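Local structure of putative endonuclease/exonuclease/phosphatase family protein (Bacteroides thetaiotaomicron, 3MPR) at residues T5-A10 / D43-G48; I86-D91 / G125-K130; T132-L137 / N170-L175; F236-Y241 / V285-D290. The protein is probably a metal-dependent nuclease of the endonuclease/exonuclease/phosphatase family, whose members cleave phosphodiester or phosphate ester bonds. All coordinates share one frame; numbering follows the deposited sequence.

Contact 1. Residues T5-A10 / D43-G48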
loop_
_atom_site.group_PDB
_atom_site.type_symbol
_atom_site.label_atom_id
_atom_site.label_comp_id
_atom_site.label_asym_id
_atom_site.label_seq_id
_atom_site.Cartn_x
_atom_site.Cartn_y
_atom_site.Cartn_z
ATOM N N THR A 5 -10.668 -2.688 -19.389
ATOM C CA THR A 5 -9.507 -1.895 -19.017
ATOM C C THR A 5 -9.431 -1.804 -17.503
ATOM O O THR A 5 -10.436 -1.553 -16.848
ATOM C CB THR A 5 -9.591 -0.484 -19.621
ATOM O OG1 THR A 5 -9.621 -0.587 -21.049
ATOM C CG2 THR A 5 -8.391 0.360 -19.200
ATOM N N SER A 6 -8.246 -2.043 -16.949
ATOM C CA SER A 6 -8.020 -1.813 -15.517
ATOM C C SER A 6 -7.144 -0.591 -15.295
ATOM O O SER A 6 -6.115 -0.431 -15.958
ATOM C CB SER A 6 -7.372 -3.043 -14.867
ATOM O OG SER A 6 -8.288 -4.103 -14.867
ATOM N N LEU A 7 -7.560 0.278 -14.375
ATOM C CA LEU A 7 -6.823 1.502 -14.071
ATOM C C LEU A 7 -6.604 1.655 -12.567
ATOM O O LEU A 7 -7.516 1.426 -11.782
ATOM C CB LEU A 7 -7.638 2.722 -14.525
ATOM C CG LEU A 7 -7.894 2.945 -16.002
ATOM C CD1 LEU A 7 -8.819 4.136 -16.180
ATOM C CD2 LEU A 7 -6.580 3.162 -16.734
ATOM N N THR A 8 -5.418 2.103 -12.169
ATOM C CA THR A 8 -5.225 2.527 -10.789
ATOM C C THR A 8 -5.086 4.037 -10.774
ATOM O O THR A 8 -4.183 4.579 -11.405
ATOM C CB THR A 8 -3.968 1.911 -10.184
ATOM O OG1 THR A 8 -4.144 0.497 -10.117
ATOM C CG2 THR A 8 -3.730 2.453 -8.776
ATOM N N VAL A 9 -5.983 4.712 -10.067
ATOM C CA VAL A 9 -5.953 6.168 -10.023
ATOM C C VAL A 9 -5.809 6.620 -8.578
ATOM O O VAL A 9 -6.010 5.829 -7.657
ATOM C CB VAL A 9 -7.209 6.790 -10.662
ATOM C CG1 VAL A 9 -7.380 6.288 -12.107
ATOM C CG2 VAL A 9 -8.463 6.482 -9.831
ATOM N N ALA A 10 -5.409 7.873 -8.396
ATOM C CA ALA A 10 -5.235 8.447 -7.066
ATOM C C ALA A 10 -5.517 9.942 -7.068
ATOM O O ALA A 10 -5.503 10.599 -8.116
ATOM C CB ALA A 10 -3.832 8.184 -6.549
ATOM N N ASP A 43 1.819 1.981 -7.499
ATOM C CA ASP A 43 1.423 1.820 -8.892
ATOM C C ASP A 43 0.323 2.782 -9.356
ATOM O O ASP A 43 -0.675 2.342 -9.938
ATOM C CB ASP A 43 0.963 0.378 -9.144
ATOM C CG ASP A 43 2.073 -0.640 -8.936
ATOM O OD1 ASP A 43 3.225 -0.358 -9.325
ATOM O OD2 ASP A 43 1.786 -1.723 -8.376
ATOM N N PHE A 44 0.480 4.079 -9.111
ATOM C CA PHE A 44 -0.518 5.025 -9.631
ATOM C C PHE A 44 -0.347 5.140 -11.164
ATOM O O PHE A 44 0.705 5.567 -11.644
ATOM C CB PHE A 44 -0.360 6.428 -9.022
ATOM C CG PHE A 44 -0.542 6.517 -7.519
ATOM C CD1 PHE A 44 -0.940 5.431 -6.757
ATOM C CD2 PHE A 44 -0.319 7.736 -6.875
ATOM C CE1 PHE A 44 -1.096 5.553 -5.371
ATOM C CE2 PHE A 44 -0.482 7.871 -5.497
ATOM C CZ PHE A 44 -0.874 6.770 -4.743
ATOM N N ASP A 45 -1.362 4.762 -11.936
ATOM C CA ASP A 45 -1.292 4.935 -13.384
ATOM C C ASP A 45 -1.466 6.401 -13.752
ATOM O O ASP A 45 -0.806 6.924 -14.644
ATOM C CB ASP A 45 -2.400 4.143 -14.077
ATOM C CG ASP A 45 -2.206 2.642 -13.968
ATOM O OD1 ASP A 45 -1.051 2.188 -13.783
ATOM O OD2 ASP A 45 -3.212 1.923 -14.071
ATOM N N ILE A 46 -2.401 7.041 -13.067
ATOM C CA ILE A 46 -2.721 8.430 -13.300
ATOM C C ILE A 46 -3.278 9.011 -12.014
ATOM O O ILE A 46 -4.081 8.379 -11.340
ATOM C CB ILE A 46 -3.715 8.567 -14.472
ATOM C CG1 ILE A 46 -4.185 10.014 -14.630
ATOM C CG2 ILE A 46 -4.880 7.628 -14.301
ATOM C CD1 ILE A 46 -4.688 10.299 -16.023
ATOM N N PHE A 47 -2.830 10.202 -11.645
ATOM C CA PHE A 47 -3.300 10.784 -10.395
ATOM C C PHE A 47 -3.401 12.300 -10.452
ATOM O O PHE A 47 -2.618 12.941 -11.132
ATOM C CB PHE A 47 -2.447 10.323 -9.193
ATOM C CG PHE A 47 -0.967 10.664 -9.288
ATOM C CD1 PHE A 47 -0.112 9.923 -10.082
ATOM C CD2 PHE A 47 -0.428 11.675 -8.507
ATOM C CE1 PHE A 47 1.245 10.222 -10.128
ATOM C CE2 PHE A 47 0.915 11.980 -8.549
ATOM C CZ PHE A 47 1.762 11.241 -9.360
ATOM N N GLY A 48 -4.392 12.839 -9.745
ATOM C CA GLY A 48 -4.573 14.262 -9.595
ATOM C C GLY A 48 -3.810 14.711 -8.370
ATOM O O GLY A 48 -3.805 14.031 -7.338
HETATM O O HOH W 1 -1.400 -0.493 -12.024
#

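Contact 2. Residues I86-D91 / G125-K130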
loop_
_atom_site.group_PDB
_atom_site.type_symbol
_atom_site.label_atom_id
_atom_site.label_comp_id
_atom_site.label_asym_id
_atom_site.label_seq_id
_atom_site.Cartn_x
_atom_site.Cartn_y
_atom_site.Cartn_z
ATOM N N ILE A 86 -2.271 17.015 -13.202
ATOM C CA ILE A 86 -2.531 15.571 -13.345
ATOM C C ILE A 86 -1.269 14.881 -13.863
ATOM O O ILE A 86 -0.709 15.299 -14.880
ATOM C CB ILE A 86 -3.713 15.315 -14.313
ATOM C CG1 ILE A 86 -5.002 15.936 -13.756
ATOM C CG2 ILE A 86 -3.912 13.817 -14.586
ATOM C CD1 ILE A 86 -6.101 16.164 -14.821
ATOM N N PHE A 87 -0.801 13.859 -13.142
ATOM C CA PHE A 87 0.360 13.078 -13.550
ATOM C C PHE A 87 -0.114 11.762 -14.145
ATOM O O PHE A 87 -1.109 11.200 -13.690
ATOM C CB PHE A 87 1.274 12.777 -12.340
ATOM C CG PHE A 87 2.139 13.938 -11.913
ATOM C CD1 PHE A 87 1.609 14.987 -11.179
ATOM C CD2 PHE A 87 3.491 13.949 -12.211
ATOM C CE1 PHE A 87 2.398 16.043 -10.784
ATOM C CE2 PHE A 87 4.288 15.004 -11.812
ATOM C CZ PHE A 87 3.738 16.053 -11.096
ATOM N N TYR A 88 0.597 11.254 -15.150
ATOM C CA TYR A 88 0.206 9.990 -15.764
ATOM C C TYR A 88 1.422 9.279 -16.335
ATOM O O TYR A 88 2.437 9.912 -16.622
ATOM C CB TYR A 88 -0.845 10.217 -16.852
ATOM C CG TYR A 88 -0.307 11.019 -18.011
ATOM C CD1 TYR A 88 -0.150 12.391 -17.908
ATOM C CD2 TYR A 88 0.076 10.399 -19.195
ATOM C CE1 TYR A 88 0.361 13.137 -18.963
ATOM C CE2 TYR A 88 0.584 11.137 -20.252
ATOM C CZ TYR A 88 0.719 12.508 -20.122
ATOM O OH TYR A 88 1.231 13.265 -21.148
ATOM N N ARG A 89 1.331 7.956 -16.474
ATOM C CA ARG A 89 2.420 7.167 -17.055
ATOM C C ARG A 89 2.398 7.319 -18.561
ATOM O O ARG A 89 1.407 6.978 -19.198
ATOM C CB ARG A 89 2.260 5.688 -16.714
ATOM C CG ARG A 89 2.587 5.365 -15.278
ATOM C CD ARG A 89 2.755 3.878 -15.100
ATOM N NE ARG A 89 3.842 3.352 -15.922
ATOM C CZ ARG A 89 4.388 2.156 -15.731
ATOM N NH1 ARG A 89 3.952 1.388 -14.740
ATOM N NH2 ARG A 89 5.368 1.730 -16.515
ATOM N N THR A 90 3.486 7.813 -19.142
ATOM C CA THR A 90 3.463 8.082 -20.576
ATOM C C THR A 90 3.446 6.782 -21.384
ATOM O O THR A 90 2.983 6.753 -22.528
ATOM C CB THR A 90 4.626 8.989 -21.035
ATOM O OG1 THR A 90 5.876 8.377 -20.712
ATOM C CG2 THR A 90 4.545 10.356 -20.368
ATOM N N ASP A 91 3.949 5.703 -20.796
ATOM C CA ASP A 91 3.932 4.422 -21.504
ATOM C C ASP A 91 2.548 3.780 -21.523
ATOM O O ASP A 91 2.331 2.808 -22.250
ATOM C CB ASP A 91 5.003 3.448 -20.969
ATOM C CG ASP A 91 4.699 2.920 -19.561
ATOM O OD1 ASP A 91 3.728 3.368 -18.921
ATOM O OD2 ASP A 91 5.460 2.051 -19.081
ATOM N N GLY A 125 -7.817 16.099 -18.656
ATOM C CA GLY A 125 -7.289 15.509 -19.861
ATOM C C GLY A 125 -8.274 14.478 -20.369
ATOM O O GLY A 125 -8.917 13.786 -19.584
ATOM N N HIS A 126 -8.407 14.410 -21.685
ATOM C CA HIS A 126 -9.091 13.317 -22.365
ATOM C C HIS A 126 -7.999 12.318 -22.730
ATOM O O HIS A 126 -7.161 12.597 -23.590
ATOM C CB HIS A 126 -9.776 13.884 -23.616
ATOM C CG HIS A 126 -10.419 12.866 -24.505
ATOM N ND1 HIS A 126 -11.272 13.224 -25.530
ATOM C CD2 HIS A 126 -10.318 11.516 -24.554
ATOM C CE1 HIS A 126 -11.674 12.136 -26.166
ATOM N NE2 HIS A 126 -11.105 11.088 -25.596
ATOM N N PHE A 127 -7.980 11.173 -22.051
ATOM C CA PHE A 127 -6.925 10.179 -22.247
ATOM C C PHE A 127 -7.366 8.988 -23.082
ATOM O O PHE A 127 -8.548 8.665 -23.131
ATOM C CB PHE A 127 -6.429 9.654 -20.892
ATOM C CG PHE A 127 -5.686 10.671 -20.094
ATOM C CD1 PHE A 127 -6.366 11.525 -19.247
ATOM C CD2 PHE A 127 -4.304 10.775 -20.190
ATOM C CE1 PHE A 127 -5.689 12.479 -18.522
ATOM C CE2 PHE A 127 -3.611 11.740 -19.461
ATOM C CZ PHE A 127 -4.305 12.587 -18.622
ATOM N N LYS A 128 -6.395 8.327 -23.714
ATOM C CA LYS A 128 -6.637 7.094 -24.441
ATOM C C LYS A 128 -5.611 6.040 -24.004
ATOM O O LYS A 128 -4.406 6.266 -24.088
ATOM C CB LYS A 128 -6.526 7.330 -25.950
ATOM C CG LYS A 128 -6.825 6.092 -26.794
ATOM C CD LYS A 128 -6.845 6.428 -28.277
ATOM C CE LYS A 128 -7.372 5.278 -29.105
ATOM N NZ LYS A 128 -7.281 5.568 -30.564
ATOM N N CYS A 129 -6.097 4.890 -23.551
ATOM C CA CYS A 129 -5.217 3.823 -23.113
ATOM C C CYS A 129 -4.504 3.220 -24.316
ATOM O O CYS A 129 -5.139 2.842 -25.307
ATOM C CB CYS A 129 -6.014 2.760 -22.353
ATOM S SG CYS A 129 -6.860 3.430 -20.904
ATOM N N LYS A 130 -3.186 3.144 -24.232
ATOM C CA LYS A 130 -2.389 2.617 -25.336
ATOM C C LYS A 130 -2.660 1.134 -25.597
ATOM O O LYS A 130 -2.600 0.685 -26.741
ATOM C CB LYS A 130 -0.898 2.854 -25.089
ATOM C CG LYS A 130 -0.488 4.311 -25.229
ATOM C CD LYS A 130 1.017 4.488 -25.069
ATOM C CE LYS A 130 1.447 5.876 -25.501
ATOM N NZ LYS A 130 2.919 6.119 -25.342
#

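Contact 3. Residues T132-L137 / N170-L175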
loop_
_atom_site.group_PDB
_atom_site.type_symbol
_atom_site.label_atom_id
_atom_site.label_comp_id
_atom_site.label_asym_id
_atom_site.label_seq_id
_atom_site.Cartn_x
_atom_site.Cartn_y
_atom_site.Cartn_z
ATOM N N THR A 132 -5.661 -0.829 -24.647
ATOM C CA THR A 132 -7.022 -1.216 -25.012
ATOM C C THR A 132 -7.722 -0.203 -25.903
ATOM O O THR A 132 -8.766 -0.505 -26.491
ATOM C CB THR A 132 -7.906 -1.422 -23.770
ATOM O OG1 THR A 132 -8.069 -0.170 -23.087
ATOM C CG2 THR A 132 -7.284 -2.436 -22.828
ATOM N N GLY A 133 -7.176 1.004 -25.982
ATOM C CA GLY A 133 -7.828 2.066 -26.728
ATOM C C GLY A 133 -8.939 2.769 -25.961
ATOM O O GLY A 133 -9.559 3.710 -26.475
ATOM N N PHE A 134 -9.194 2.328 -24.731
ATOM C CA PHE A 134 -10.246 2.930 -23.904
ATOM C C PHE A 134 -10.012 4.432 -23.742
ATOM O O PHE A 134 -8.921 4.854 -23.352
ATOM C CB PHE A 134 -10.290 2.244 -22.525
ATOM C CG PHE A 134 -11.221 2.904 -21.534
ATOM C CD1 PHE A 134 -12.547 3.145 -21.857
ATOM C CD2 PHE A 134 -10.774 3.249 -20.271
ATOM C CE1 PHE A 134 -13.405 3.751 -20.954
ATOM C CE2 PHE A 134 -11.637 3.838 -19.358
ATOM C CZ PHE A 134 -12.943 4.087 -19.700
ATOM N N GLU A 135 -11.034 5.231 -24.034
ATOM C CA GLU A 135 -10.953 6.681 -23.851
ATOM C C GLU A 135 -11.810 7.160 -22.676
ATOM O O GLU A 135 -12.917 6.676 -22.473
ATOM C CB GLU A 135 -11.377 7.398 -25.139
ATOM C CG GLU A 135 -10.427 7.133 -26.294
ATOM C CD GLU A 135 -10.792 7.907 -27.547
ATOM O OE1 GLU A 135 -11.187 9.087 -27.434
ATOM O OE2 GLU A 135 -10.688 7.327 -28.643
ATOM N N PHE A 136 -11.295 8.123 -21.917
ATOM C CA PHE A 136 -11.994 8.630 -20.732
ATOM C C PHE A 136 -11.530 10.050 -20.414
ATOM O O PHE A 136 -10.477 10.485 -20.881
ATOM C CB PHE A 136 -11.763 7.714 -19.508
ATOM C CG PHE A 136 -10.316 7.613 -19.081
ATOM C CD1 PHE A 136 -9.821 8.389 -18.037
ATOM C CD2 PHE A 136 -9.452 6.735 -19.721
ATOM C CE1 PHE A 136 -8.484 8.295 -17.643
ATOM C CE2 PHE A 136 -8.129 6.635 -19.341
ATOM C CZ PHE A 136 -7.638 7.415 -18.298
ATOM N N LEU A 137 -12.334 10.772 -19.640
ATOM C CA LEU A 137 -11.955 12.088 -19.146
ATOM C C LEU A 137 -11.478 11.955 -17.710
ATOM O O LEU A 137 -12.038 11.190 -16.931
ATOM C CB LEU A 137 -13.148 13.046 -19.177
ATOM C CG LEU A 137 -13.690 13.376 -20.569
ATOM C CD1 LEU A 137 -15.042 14.110 -20.467
ATOM C CD2 LEU A 137 -12.651 14.210 -21.315
ATOM N N ASN A 170 -20.259 10.159 -25.228
ATOM C CA ASN A 170 -20.586 9.884 -23.846
ATOM C C ASN A 170 -19.352 9.347 -23.108
ATOM O O ASN A 170 -19.328 8.191 -22.693
ATOM C CB ASN A 170 -21.700 8.834 -23.856
ATOM C CG ASN A 170 -22.256 8.550 -22.497
ATOM O OD1 ASN A 170 -22.605 7.403 -22.190
ATOM N ND2 ASN A 170 -22.357 9.583 -21.668
ATOM N N LEU A 171 -18.326 10.177 -22.950
ATOM C CA LEU A 171 -17.067 9.724 -22.361
ATOM C C LEU A 171 -17.207 9.540 -20.858
ATOM O O LEU A 171 -17.703 10.431 -20.174
ATOM C CB LEU A 171 -15.940 10.736 -22.620
ATOM C CG LEU A 171 -15.444 10.932 -24.051
ATOM C CD1 LEU A 171 -14.284 11.902 -24.044
ATOM C CD2 LEU A 171 -15.034 9.604 -24.674
ATOM N N PRO A 172 -16.766 8.386 -20.340
ATOM C CA PRO A 172 -16.769 8.184 -18.885
ATOM C C PRO A 172 -15.779 9.138 -18.248
ATOM O O PRO A 172 -14.789 9.488 -18.885
ATOM C CB PRO A 172 -16.264 6.742 -18.718
ATOM C CG PRO A 172 -16.334 6.126 -20.077
ATOM C CD PRO A 172 -16.188 7.237 -21.060
ATOM N N ALA A 173 -16.039 9.551 -17.013
ATOM C CA ALA A 173 -15.188 10.524 -16.354
ATOM C C ALA A 173 -14.742 10.058 -14.977
ATOM O O ALA A 173 -15.438 9.300 -14.300
ATOM C CB ALA A 173 -15.910 11.873 -16.241
ATOM N N ILE A 174 -13.564 10.529 -14.591
ATOM C CA ILE A 174 -13.016 10.344 -13.266
ATOM C C ILE A 174 -12.703 11.743 -12.778
ATOM O O ILE A 174 -12.099 12.522 -13.507
ATOM C CB ILE A 174 -11.710 9.544 -13.330
ATOM C CG1 ILE A 174 -11.985 8.155 -13.922
ATOM C CG2 ILE A 174 -11.041 9.505 -11.938
ATOM C CD1 ILE A 174 -10.718 7.328 -14.228
ATOM N N LEU A 175 -13.119 12.057 -11.555
ATOM C CA LEU A 175 -12.893 13.376 -10.941
ATOM C C LEU A 175 -12.195 13.222 -9.594
ATOM O O LEU A 175 -12.742 12.575 -8.696
ATOM C CB LEU A 175 -14.239 14.094 -10.730
ATOM C CG LEU A 175 -14.251 15.335 -9.820
ATOM C CD1 LEU A 175 -13.433 16.464 -10.408
ATOM C CD2 LEU A 175 -15.696 15.795 -9.544
#

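Contact 4. Residues F236-Y241 / V285-D290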
loop_
_atom_site.group_PDB
_atom_site.type_symbol
_atom_site.label_atom_id
_atom_site.label_comp_id
_atom_site.label_asym_id
_atom_site.label_seq_id
_atom_site.Cartn_x
_atom_site.Cartn_y
_atom_site.Cartn_z
ATOM N N PHE A 236 -18.077 2.991 -14.607
ATOM C CA PHE A 236 -16.911 2.321 -14.038
ATOM C C PHE A 236 -17.323 1.349 -12.948
ATOM O O PHE A 236 -18.222 1.629 -12.160
ATOM C CB PHE A 236 -15.927 3.310 -13.395
ATOM C CG PHE A 236 -15.098 4.069 -14.366
ATOM C CD1 PHE A 236 -13.992 3.478 -14.969
ATOM C CD2 PHE A 236 -15.394 5.394 -14.656
ATOM C CE1 PHE A 236 -13.208 4.194 -15.858
ATOM C CE2 PHE A 236 -14.609 6.113 -15.545
ATOM C CZ PHE A 236 -13.515 5.516 -16.142
ATOM N N HIS A 237 -16.644 0.219 -12.879
ATOM C CA HIS A 237 -16.788 -0.631 -11.706
ATOM C C HIS A 237 -15.656 -0.304 -10.733
ATOM O O HIS A 237 -14.484 -0.340 -11.106
ATOM C CB HIS A 237 -16.729 -2.105 -12.068
ATOM C CG HIS A 237 -16.969 -3.000 -10.894
ATOM N ND1 HIS A 237 -18.198 -3.097 -10.277
ATOM C CD2 HIS A 237 -16.131 -3.798 -10.193
ATOM C CE1 HIS A 237 -18.112 -3.936 -9.259
ATOM N NE2 HIS A 237 -16.867 -4.376 -9.188
ATOM N N VAL A 238 -16.006 0.029 -9.496
ATOM C CA VAL A 238 -14.997 0.425 -8.522
ATOM C C VAL A 238 -14.615 -0.825 -7.719
ATOM O O VAL A 238 -15.408 -1.322 -6.924
ATOM C CB VAL A 238 -15.502 1.539 -7.580
ATOM C CG1 VAL A 238 -14.407 1.931 -6.589
ATOM C CG2 VAL A 238 -15.949 2.777 -8.389
ATOM N N LYS A 239 -13.412 -1.331 -7.960
ATOM C CA LYS A 239 -12.950 -2.558 -7.325
ATOM C C LYS A 239 -12.499 -2.304 -5.888
ATOM O O LYS A 239 -12.858 -3.048 -4.971
ATOM C CB LYS A 239 -11.794 -3.165 -8.122
ATOM C CG LYS A 239 -12.122 -3.457 -9.583
ATOM C CD LYS A 239 -12.864 -4.779 -9.745
ATOM C CE LYS A 239 -11.962 -5.963 -9.398
ATOM N NZ LYS A 239 -12.656 -7.257 -9.601
ATOM N N ARG A 240 -11.719 -1.250 -5.675
ATOM C CA ARG A 240 -11.083 -1.105 -4.364
ATOM C C ARG A 240 -10.724 0.338 -4.066
ATOM O O ARG A 240 -10.360 1.090 -4.960
ATOM C CB ARG A 240 -9.843 -2.011 -4.279
ATOM C CG ARG A 240 -9.195 -2.118 -2.891
ATOM C CD ARG A 240 -8.386 -3.427 -2.753
ATOM N NE ARG A 240 -7.265 -3.485 -3.694
ATOM C CZ ARG A 240 -6.390 -4.484 -3.769
ATOM N NH1 ARG A 240 -6.495 -5.542 -2.959
ATOM N NH2 ARG A 240 -5.406 -4.431 -4.668
ATOM N N TYR A 241 -10.858 0.706 -2.797
ATOM C CA TYR A 241 -10.551 2.039 -2.318
ATOM C C TYR A 241 -9.588 1.857 -1.153
ATOM O O TYR A 241 -9.794 0.994 -0.290
ATOM C CB TYR A 241 -11.844 2.717 -1.850
ATOM C CG TYR A 241 -11.689 3.998 -1.037
ATOM C CD1 TYR A 241 -11.336 3.950 0.315
ATOM C CD2 TYR A 241 -11.933 5.247 -1.609
ATOM C CE1 TYR A 241 -11.219 5.105 1.068
ATOM C CE2 TYR A 241 -11.829 6.424 -0.856
ATOM C CZ TYR A 241 -11.472 6.345 0.476
ATOM O OH TYR A 241 -11.350 7.490 1.234
ATOM N N VAL A 285 -7.603 4.385 -5.838
ATOM C CA VAL A 285 -8.782 3.634 -6.284
ATOM C C VAL A 285 -8.460 2.787 -7.519
ATOM O O VAL A 285 -7.800 3.254 -8.448
ATOM C CB VAL A 285 -9.963 4.582 -6.590
ATOM C CG1 VAL A 285 -11.108 3.820 -7.308
ATOM C CG2 VAL A 285 -10.460 5.243 -5.284
ATOM N N GLU A 286 -8.904 1.535 -7.505
ATOM C CA GLU A 286 -8.666 0.626 -8.609
ATOM C C GLU A 286 -9.986 0.445 -9.334
ATOM O O GLU A 286 -10.998 0.108 -8.721
ATOM C CB GLU A 286 -8.097 -0.709 -8.108
ATOM C CG GLU A 286 -6.652 -0.560 -7.584
ATOM C CD GLU A 286 -6.315 -1.540 -6.467
ATOM O OE1 GLU A 286 -5.738 -2.600 -6.762
ATOM O OE2 GLU A 286 -6.616 -1.242 -5.293
ATOM N N LEU A 287 -9.968 0.713 -10.636
ATOM C CA LEU A 287 -11.187 0.719 -11.431
ATOM C C LEU A 287 -11.108 -0.316 -12.536
ATOM O O LEU A 287 -10.019 -0.678 -12.977
ATOM C CB LEU A 287 -11.364 2.094 -12.092
ATOM C CG LEU A 287 -11.480 3.291 -11.157
ATOM C CD1 LEU A 287 -11.443 4.574 -11.968
ATOM C CD2 LEU A 287 -12.758 3.205 -10.324
ATOM N N VAL A 288 -12.269 -0.777 -12.997
ATOM C CA VAL A 288 -12.325 -1.560 -14.217
ATOM C C VAL A 288 -13.420 -1.003 -15.105
ATOM O O VAL A 288 -14.490 -0.603 -14.618
ATOM C CB VAL A 288 -12.623 -3.054 -13.959
ATOM C CG1 VAL A 288 -12.737 -3.795 -15.291
ATOM C CG2 VAL A 288 -11.537 -3.679 -13.103
ATOM N N PHE A 289 -13.156 -0.974 -16.407
ATOM C CA PHE A 289 -14.167 -0.553 -17.371
ATOM C C PHE A 289 -14.352 -1.628 -18.449
ATOM O O PHE A 289 -13.402 -2.017 -19.127
ATOM C CB PHE A 289 -13.785 0.782 -18.015
ATOM C CG PHE A 289 -14.900 1.403 -18.819
ATOM C CD1 PHE A 289 -15.087 1.069 -20.151
ATOM C CD2 PHE A 289 -15.768 2.306 -18.231
ATOM C CE1 PHE A 289 -16.113 1.640 -20.890
ATOM C CE2 PHE A 289 -16.792 2.887 -18.963
ATOM C CZ PHE A 289 -16.969 2.543 -20.293
ATOM N N ASP A 290 -15.583 -2.107 -18.584
ATOM C CA ASP A 290 -15.939 -3.115 -19.580
ATOM C C ASP A 290 -16.493 -2.374 -20.801
ATOM O O ASP A 290 -17.589 -1.834 -20.753
ATOM C CB ASP A 290 -17.013 -4.016 -18.956
ATOM C CG ASP A 290 -17.439 -5.176 -19.848
ATOM O OD1 ASP A 290 -17.332 -5.091 -21.076
ATOM O OD2 ASP A 290 -17.907 -6.188 -19.295
#

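Contact 1. Residues T5-A10 / D43-G48
D45 reaches T8 with both its backbone and its side chain. D45 CB sits 3.2 Å from T8 O. CG is anti to its own carbonyl carbon (chi1 -68°), and this brings the carboxylate back to the T8 amide. D45 OD2 accepts T8 N at 2.9 Å, almost straight, from above the carboxylate plane. OD1 takes a hydrogen from a water, which also makes a weak bond to T8 OG1. D45 N returns a bond to T8 O. Without the carboxylate, as with an alanine here, T8 N would probably lose its acceptor and the water one of its partners. From this point strands 5-13 and 46-50 run parallel as central neighbours in one sheet of the DNase I-like sandwich. A10 N binds I46 O, and G48 N binds A10 O at 3.0 Å. V9 CG1 and I46 CG2 lie 3.6 Å apart, and both side chains touch F138 of the other sheet. On the opposite face, A10 CB sits over the centre of the F44 ring, 3.5 Å from its centroid, as a CH-pi contact.

Contact 2. Residues I86-D91 / G125-K130
F127, K130 and I86 carry this contact between the two sheets of the beta sandwich. Strand 86-89 belongs to one sheet and strand 121-129 to the other. Their short axes pass 10.5 Å apart, so side chains bridge the gap. F127 meets Y88 edge-to-face, with the ring planes at 63° and the centroids 5.2 Å apart. F127 CE2 lies off centre over one face of the Y88 ring, 3.7 Å from Y88 CG. Y88 CG stands between its own backbone N and carbonyl carbon (chi1 65°), which turns that face to F127. I86 adds a looser contact, with I86 CG2 at 4.2 Å from F127 CZ. I46 and I95 pack beside the aromatic pair. Where the strands end, K130 spans the solvent-exposed margin with a chain extended beyond CG. K130 CD passes 3.5 Å from D91 O. K130 NZ then donates to T90 O at 2.9 Å, tilted 17° from the carbonyl plane.

Contact 3. Residues T132-L137 / N170-L175
L137 and L171 set their side chains nearly perpendicular, with L137 CG 3.8 Å from L171 CD1. L171 CB also lies near L137 CG and CD1, so the L137 branch point rests against the side of the other leucine. H126 of the neighbouring strand touches both. F134 and P172 lie alongside each other and point opposite ways. P172 CG meets the F134 ring at its edge, 3.9 Å from F134 CE1. CG of F134 is anti to the backbone N (chi1 173°), which carries the ring along to the proline. P172 CD lies 3.6 Å from E135 O. F136 and I174 meet more loosely, through F136 CD1 and I174 CD1 at 4.1 Å. Both side chains reach strand 5-13 of the facing sheet, where F136 touches L7 and I174 touches V9. The backbones form the start of a parallel pair, the two strands of a beta-alpha-beta unit that is completed by helix 148-164. L137 N donates to P172 O at 2.9 Å, nearly straight, and L137 O accepts I174 N. L137 CB and A173 CB sit on one face of the pair. The chemistry implies a division of labour. Main-chain bonds at L137 fix how the strands pair, the side chains add apolar packing, and the E135 carboxylate finds its partner outside, at H126.

Contact 4. Residues F236-Y241 / V285-D290
R240 and E286 pair at a classic beta bulge, between antiparallel strands of one sheet of the sandwich. K239 and R240 both face E286. K239 N binds E286 O, while the R240 N bond to the same oxygen is weak. At the bulge K239 CG packs against V288 CG2 at 3.6 Å. On the buried face, V238 fills the dip between V285 and L287. V238 CG1 meets V285 CG1 at 3.9 Å, and V238 CG2 meets L287 CD2 at 3.8 Å. The F236 ring is wedged between two neighbours. L287 CD1 lies over one face, and the edge of F289 meets the opposite face with the planes at 68°. The R240 chain bends at chi3 (63°) and turns its guanidinium side-on to E286. A leucine in its place would probably leave the E286 carboxylate without its cationic mate, and D43 of the second subunit without its salt-bridge partner. R240 NE donates to E286 OE2 at 2.8 Å, and R240 NH2 donates to the syn lone pair of E286 OE1 at 2.8 Å.

Overall arrangement
Contacts 1 to 4 follow one another along the chain, each closing before the next opens. Contacts 1 and 4 lie in the same sheet, where strands 5-13 and 283-289 are neighbours, and their centres are about 10 Å apart. Contact 3 lies in the facing sheet. Contact 2 spans the two sheets: strand 86-89 pairs with 46-50 of contact 1, and strand 121-129 with 135-142 of contact 3. Contacts 2 and 4 do not touch, with centres about 17 Å apart. Contacts 3 and 4 meet through aromatic and proline packing between the sheets. Together the four contacts join both layers of the DNase I-like sandwich. Strand 46-50 leads on to E51, which binds magnesium in this protein, though none is bound to this chain here.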